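Metallo-beta-lactamase (Chryseobacterium indologenes, PDB 3L6N) hydrolyses the beta-lactam ring of penicillins, cephalosporins and carbapenems with the help of zinc, and so confers resistance to these antibiotics. Local coordinates at residues H16-F21 / V42-V47; S56-I61 / L67-V72. All coordinates share one frame; numbering follows the deposited sequence.

Contact 1. Residues H16-F21 / V42-V47; sequences HIYKTF and VVLFDV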
loop_
_atom_site.group_PDB
_atom_site.type_symbol
_atom_site.label_atom_id
_atom_site.label_comp_id
_atom_site.label_asym_id
_atom_site.label_seq_id
_atom_site.Cartn_x
_atom_site.Cartn_y
_atom_site.Cartn_z
ATOM N N HIS A 16 -7.854 -4.574 -7.387
ATOM C CA HIS A 16 -8.655 -3.412 -6.999
ATOM C C HIS A 16 -7.846 -2.351 -6.289
ATOM O O HIS A 16 -7.021 -2.662 -5.426
ATOM C CB HIS A 16 -9.793 -3.837 -6.061
ATOM C CG HIS A 16 -10.837 -4.708 -6.699
ATOM N ND1 HIS A 16 -10.592 -6.017 -7.064
ATOM C CD2 HIS A 16 -12.137 -4.472 -7.001
ATOM C CE1 HIS A 16 -11.696 -6.544 -7.570
ATOM N NE2 HIS A 16 -12.650 -5.629 -7.539
ATOM N N ILE A 17 -8.101 -1.093 -6.648
ATOM C CA ILE A 17 -7.639 0.070 -5.894
ATOM C C ILE A 17 -8.774 0.408 -4.955
ATOM O O ILE A 17 -9.913 0.426 -5.383
ATOM C CB ILE A 17 -7.418 1.284 -6.819
ATOM C CG1 ILE A 17 -6.344 0.959 -7.862
ATOM C CG2 ILE A 17 -7.058 2.537 -5.999
ATOM C CD1 ILE A 17 -6.612 1.624 -9.214
ATOM N N TYR A 18 -8.481 0.626 -3.677
ATOM C CA TYR A 18 -9.509 1.141 -2.770
ATOM C C TYR A 18 -9.014 2.352 -1.994
ATOM O O TYR A 18 -7.845 2.437 -1.619
ATOM C CB TYR A 18 -10.115 0.048 -1.869
ATOM C CG TYR A 18 -9.298 -0.411 -0.678
ATOM C CD1 TYR A 18 -9.538 0.114 0.597
ATOM C CD2 TYR A 18 -8.329 -1.404 -0.805
ATOM C CE1 TYR A 18 -8.824 -0.321 1.707
ATOM C CE2 TYR A 18 -7.605 -1.858 0.307
ATOM C CZ TYR A 18 -7.859 -1.308 1.561
ATOM O OH TYR A 18 -7.153 -1.723 2.669
ATOM N N LYS A 19 -9.910 3.308 -1.780
ATOM C CA LYS A 19 -9.522 4.566 -1.129
ATOM C C LYS A 19 -10.215 4.628 0.222
ATOM O O LYS A 19 -11.398 4.319 0.314
ATOM C CB LYS A 19 -9.972 5.780 -1.953
ATOM C CG LYS A 19 -9.390 5.915 -3.345
ATOM C CD LYS A 19 -9.860 7.212 -4.012
ATOM C CE LYS A 19 -9.308 8.463 -3.325
ATOM N NZ LYS A 19 -7.873 8.797 -3.626
ATOM N N THR A 20 -9.468 4.982 1.264
ATOM C CA THR A 20 -10.063 5.242 2.587
ATOM C C THR A 20 -9.665 6.624 3.074
ATOM O O THR A 20 -8.712 7.225 2.576
ATOM C CB THR A 20 -9.699 4.168 3.643
ATOM O OG1 THR A 20 -8.311 4.235 3.985
ATOM C CG2 THR A 20 -10.059 2.772 3.137
ATOM N N PHE A 21 -10.424 7.128 4.043
ATOM C CA PHE A 21 -10.321 8.522 4.453
ATOM C C PHE A 21 -10.075 8.622 5.941
ATOM O O PHE A 21 -10.537 7.779 6.716
ATOM C CB PHE A 21 -11.620 9.252 4.112
ATOM C CG PHE A 21 -11.918 9.283 2.646
ATOM C CD1 PHE A 21 -12.700 8.289 2.056
ATOM C CD2 PHE A 21 -11.401 10.297 1.845
ATOM C CE1 PHE A 21 -12.956 8.311 0.682
ATOM C CE2 PHE A 21 -11.660 10.329 0.481
ATOM C CZ PHE A 21 -12.437 9.338 -0.100
ATOM N N VAL A 42 -9.032 -13.143 -0.546
ATOM C CA VAL A 42 -8.584 -11.805 -0.940
ATOM C C VAL A 42 -7.331 -11.389 -0.169
ATOM O O VAL A 42 -7.228 -11.609 1.042
ATOM C CB VAL A 42 -9.729 -10.789 -0.750
ATOM C CG1 VAL A 42 -9.285 -9.372 -1.053
ATOM C CG2 VAL A 42 -10.906 -11.173 -1.640
ATOM N N VAL A 43 -6.386 -10.788 -0.887
ATOM C CA VAL A 43 -5.153 -10.283 -0.278
ATOM C C VAL A 43 -5.256 -8.758 -0.195
ATOM O O VAL A 43 -5.481 -8.115 -1.217
ATOM C CB VAL A 43 -3.929 -10.656 -1.138
ATOM C CG1 VAL A 43 -2.657 -10.134 -0.500
ATOM C CG2 VAL A 43 -3.847 -12.190 -1.304
ATOM N N LEU A 44 -5.108 -8.195 1.009
ATOM C CA LEU A 44 -5.045 -6.728 1.168
ATOM C C LEU A 44 -3.617 -6.257 1.068
ATOM O O LEU A 44 -2.709 -6.894 1.613
ATOM C CB LEU A 44 -5.566 -6.276 2.537
ATOM C CG LEU A 44 -6.996 -6.613 2.911
ATOM C CD1 LEU A 44 -7.308 -5.920 4.231
ATOM C CD2 LEU A 44 -7.981 -6.154 1.834
ATOM N N PHE A 45 -3.436 -5.136 0.368
ATOM C CA PHE A 45 -2.182 -4.399 0.358
ATOM C C PHE A 45 -2.415 -3.070 1.033
ATOM O O PHE A 45 -2.957 -2.140 0.432
ATOM C CB PHE A 45 -1.643 -4.251 -1.070
ATOM C CG PHE A 45 -1.325 -5.567 -1.704
ATOM C CD1 PHE A 45 -2.279 -6.235 -2.460
ATOM C CD2 PHE A 45 -0.084 -6.165 -1.493
ATOM C CE1 PHE A 45 -2.001 -7.477 -3.015
ATOM C CE2 PHE A 45 0.204 -7.405 -2.051
ATOM C CZ PHE A 45 -0.765 -8.058 -2.822
ATOM N N ASP A 46 -1.994 -3.029 2.299
ATOM C CA ASP A 46 -2.293 -1.950 3.244
ATOM C C ASP A 46 -3.753 -1.961 3.644
ATOM O O ASP A 46 -4.594 -2.553 2.971
ATOM C CB ASP A 46 -1.804 -0.597 2.732
ATOM C CG ASP A 46 -0.320 -0.613 2.484
ATOM O OD1 ASP A 46 0.390 -1.100 3.383
ATOM O OD2 ASP A 46 0.129 -0.154 1.410
ATOM N N VAL A 47 -4.034 -1.319 4.774
ATOM C CA VAL A 47 -5.334 -1.450 5.447
ATOM C C VAL A 47 -6.027 -0.091 5.550
ATOM O O VAL A 47 -5.372 0.948 5.364
ATOM C CB VAL A 47 -5.164 -2.064 6.860
ATOM C CG1 VAL A 47 -4.520 -3.446 6.776
ATOM C CG2 VAL A 47 -4.339 -1.151 7.762
#
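Tyr18 reaches Asp46 and Val47 because its first torsion (chi1 77°) sets CG between the backbone N and the carbonyl carbon, while the second turns the ring roughly perpendicular to the CA-CB-CG plane. The phenol thus leaves strand 15-24 on the side that faces 42-47, and its hydroxyl end does the touching. Tyr18 OH donates a hydrogen bond of 2.7 Å to the backbone O of Asp46. The C=O...donor angle is 124°, and the hydroxyl lies 27° off the carbonyl plane; seen from the tyrosine, the acceptor sits at the ring edge, close to the ring plane. This one bond gives a buried phenol a partner and ties down a carbonyl just after the strand 41-45 has ended.

Backbone and aliphatic atoms flank the hydroxyl: Val47 CA lies 3.3 Å from Tyr18 OH, whereas the methyl CD1 of Leu44 comes only to 4.5 Å from the same oxygen. Pro48 also touches the tyrosine.

The carboxylate of Asp46 takes no part in this bond; OD2 forms a salt bridge with Arg81 and a hydrogen bond with Thr75. The Asp46 side chain is about 6 Å from that of the zinc ligand His76 and about 8 Å from a bound zinc ion. Strands 15-24 and 41-45 belong to one sheet with strand 27-38 between them, and the tyrosine reaches past the intervening strand to the loop after strand 41-45, which borders the dinuclear zinc site of the metallo-beta-lactamase fold.

Contact 2. Residues S56-I61 / L67-V72; sequences SLMDTI and LPVVAV. With SO4 (sulfate ion), chain D.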
loop_
_atom_site.group_PDB
_atom_site.type_symbol
_atom_site.label_atom_id
_atom_site.label_comp_id
_atom_site.label_asym_id
_atom_site.label_seq_id
_atom_site.Cartn_x
_atom_site.Cartn_y
_atom_site.Cartn_z
ATOM N N SER A 56 -15.637 -3.444 8.537
ATOM C CA SER A 56 -16.496 -2.952 7.470
ATOM C C SER A 56 -15.952 -3.325 6.094
ATOM O O SER A 56 -16.703 -3.774 5.231
ATOM C CB SER A 56 -16.645 -1.431 7.576
ATOM O OG SER A 56 -17.540 -0.951 6.595
ATOM N N LEU A 57 -14.648 -3.137 5.897
ATOM C CA LEU A 57 -14.022 -3.488 4.614
ATOM C C LEU A 57 -14.119 -4.988 4.363
ATOM O O LEU A 57 -14.458 -5.396 3.265
ATOM C CB LEU A 57 -12.558 -3.055 4.563
ATOM C CG LEU A 57 -11.849 -3.443 3.252
ATOM C CD1 LEU A 57 -12.427 -2.680 2.069
ATOM C CD2 LEU A 57 -10.379 -3.158 3.410
ATOM N N MET A 58 -13.833 -5.791 5.387
ATOM C CA MET A 58 -13.934 -7.242 5.261
ATOM C C MET A 58 -15.354 -7.673 4.890
ATOM O O MET A 58 -15.537 -8.511 4.007
ATOM C CB MET A 58 -13.454 -7.950 6.531
ATOM C CG MET A 58 -11.967 -7.769 6.805
ATOM S SD MET A 58 -11.273 -9.237 7.596
ATOM C CE MET A 58 -12.342 -9.340 9.031
ATOM N N ASP A 59 -16.350 -7.071 5.540
ATOM C CA ASP A 59 -17.760 -7.354 5.231
ATOM C C ASP A 59 -18.122 -6.988 3.796
ATOM O O ASP A 59 -18.843 -7.734 3.121
ATOM C CB ASP A 59 -18.696 -6.602 6.191
ATOM C CG ASP A 59 -18.576 -7.084 7.631
ATOM O OD1 ASP A 59 -17.977 -8.148 7.879
ATOM O OD2 ASP A 59 -19.104 -6.370 8.514
ATOM N N THR A 60 -17.620 -5.840 3.337
ATOM C CA THR A 60 -17.881 -5.364 1.982
ATOM C C THR A 60 -17.262 -6.322 0.960
ATOM O O THR A 60 -17.894 -6.688 -0.024
ATOM C CB THR A 60 -17.367 -3.922 1.820
ATOM O OG1 THR A 60 -18.152 -3.069 2.666
ATOM C CG2 THR A 60 -17.497 -3.424 0.377
ATOM N N ILE A 61 -16.030 -6.740 1.220
ATOM C CA ILE A 61 -15.340 -7.683 0.343
ATOM C C ILE A 61 -16.060 -9.041 0.294
ATOM O O ILE A 61 -16.205 -9.627 -0.782
ATOM C CB ILE A 61 -13.851 -7.824 0.754
ATOM C CG1 ILE A 61 -13.094 -6.528 0.441
ATOM C CG2 ILE A 61 -13.174 -9.035 0.068
ATOM C CD1 ILE A 61 -11.680 -6.454 1.060
ATOM N N LEU A 67 -15.810 -14.014 -0.742
ATOM C CA LEU A 67 -14.512 -14.485 -0.277
ATOM C C LEU A 67 -14.035 -13.721 0.946
ATOM O O LEU A 67 -14.339 -12.535 1.103
ATOM C CB LEU A 67 -13.477 -14.369 -1.395
ATOM C CG LEU A 67 -13.639 -15.394 -2.521
ATOM C CD1 LEU A 67 -12.867 -14.952 -3.753
ATOM C CD2 LEU A 67 -13.195 -16.776 -2.073
ATOM N N PRO A 68 -13.280 -14.400 1.816
ATOM C CA PRO A 68 -12.696 -13.783 2.992
ATOM C C PRO A 68 -11.362 -13.136 2.643
ATOM O O PRO A 68 -10.756 -13.461 1.617
ATOM C CB PRO A 68 -12.463 -14.986 3.911
ATOM C CG PRO A 68 -12.132 -16.095 2.982
ATOM C CD PRO A 68 -12.991 -15.847 1.756
ATOM N N VAL A 69 -10.921 -12.210 3.490
ATOM C CA VAL A 69 -9.530 -11.751 3.456
ATOM C C VAL A 69 -8.649 -12.850 4.057
ATOM O O VAL A 69 -8.890 -13.311 5.182
ATOM C CB VAL A 69 -9.351 -10.439 4.231
ATOM C CG1 VAL A 69 -7.869 -10.063 4.323
ATOM C CG2 VAL A 69 -10.136 -9.331 3.558
ATOM N N VAL A 70 -7.646 -13.271 3.296
ATOM C CA VAL A 70 -6.765 -14.360 3.728
ATOM C C VAL A 70 -5.315 -13.948 3.943
ATOM O O VAL A 70 -4.523 -14.736 4.455
ATOM C CB VAL A 70 -6.868 -15.602 2.790
ATOM C CG1 VAL A 70 -8.319 -16.094 2.745
ATOM C CG2 VAL A 70 -6.321 -15.309 1.382
ATOM N N ALA A 71 -4.963 -12.715 3.566
ATOM C CA ALA A 71 -3.606 -12.211 3.784
ATOM C C ALA A 71 -3.605 -10.692 3.757
ATOM O O ALA A 71 -4.396 -10.072 3.025
ATOM C CB ALA A 71 -2.655 -12.758 2.740
ATOM N N VAL A 72 -2.724 -10.096 4.554
ATOM C CA VAL A 72 -2.565 -8.636 4.567
ATOM C C VAL A 72 -1.081 -8.349 4.436
ATOM O O VAL A 72 -0.282 -8.847 5.243
ATOM C CB VAL A 72 -3.089 -8.037 5.888
ATOM C CG1 VAL A 72 -2.815 -6.525 5.959
ATOM C CG2 VAL A 72 -4.586 -8.322 6.050
HETATM S S SO4 D . -21.586 -2.923 0.908
HETATM O O1 SO4 D . -20.540 -1.954 1.240
HETATM O O2 SO4 D . -21.847 -2.882 -0.530
HETATM O O3 SO4 D . -21.148 -4.266 1.276
HETATM O O4 SO4 D . -22.808 -2.597 1.641
HETATM O O HOH W 1 -13.902 -10.679 3.369
#
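Met58 and Val69 meet with their side chains at about a right angle, the methionine passing across the branched end of the valine. In the conformer described, one of two deposited, Met58 CG lies 4.0 Å from Val69 CG2, and SD, brought round by bends at chi2 and chi3, stands 4.1 Å from Val69 CB. The same valine methyl also receives Ile61 from nearly one helical turn further on: CD1 of Ile61 is 4.1 Å from Val69 CG2, this second pair meeting at a slant. Val69 CG2 is thus shared between two helix residues. For Ile61 the torsions divide the work between the branches: CG1 is anti to the carbonyl carbon (chi1 -69°) and carries CD1 to Val69, while CG2, anti to the backbone N, sits 3.8 Å from the carbonyl O of Leu67.

Helix 54-65 is the crossover of a beta-alpha-beta unit, following strand 41-45 and leading into strand 69-73, which lies parallel to and beside the first strand. The helix covers one face of the sheet in this way: Ile61 also rests on Leu44, and Val69 on Leu44, whereas Met58 reaches on to Phe87 and Phe88 of helix 86-90.

A polar link runs beside the apolar one. One water donates to Met58 O at 2.8 Å and to Leu67 O at 3.0 Å, so that it bridges the helix backbone to the segment entering the strand. On another side of the helix, Thr60 faces a sulfate ion, probably from the crystallisation liquor; its OG1 is 3.0 Å from sulfate O1, and its methyl CG2 comes within 3.5 Å of the same oxygen.

Overall arrangement
Both segments of contact 1 precede those of contact 2 in the chain, and the contact centres are 10 Å apart. Strand 41-45 of contact 1 is followed, after a short connection, by helix 54-65 of contact 2 and pairs with strand 69-73: Val42 N and Val42 O lie 2.8 Å from Pro68 O and Val70 N respectively, probable hydrogen bonds. Side chains continue the join, with Val42 CG2 3.6 Å from Ile61 CG2 and Tyr18 OH 3.6 Å from Leu57 CD2. Both draw on the same mixed sheet, and helix 54-65 packs against strand 41-45. Contact 1 reaches the loop whose Asp46 lies near the zinc ligands, while contact 2 holds the crossover helix on the sheet, away from the metal.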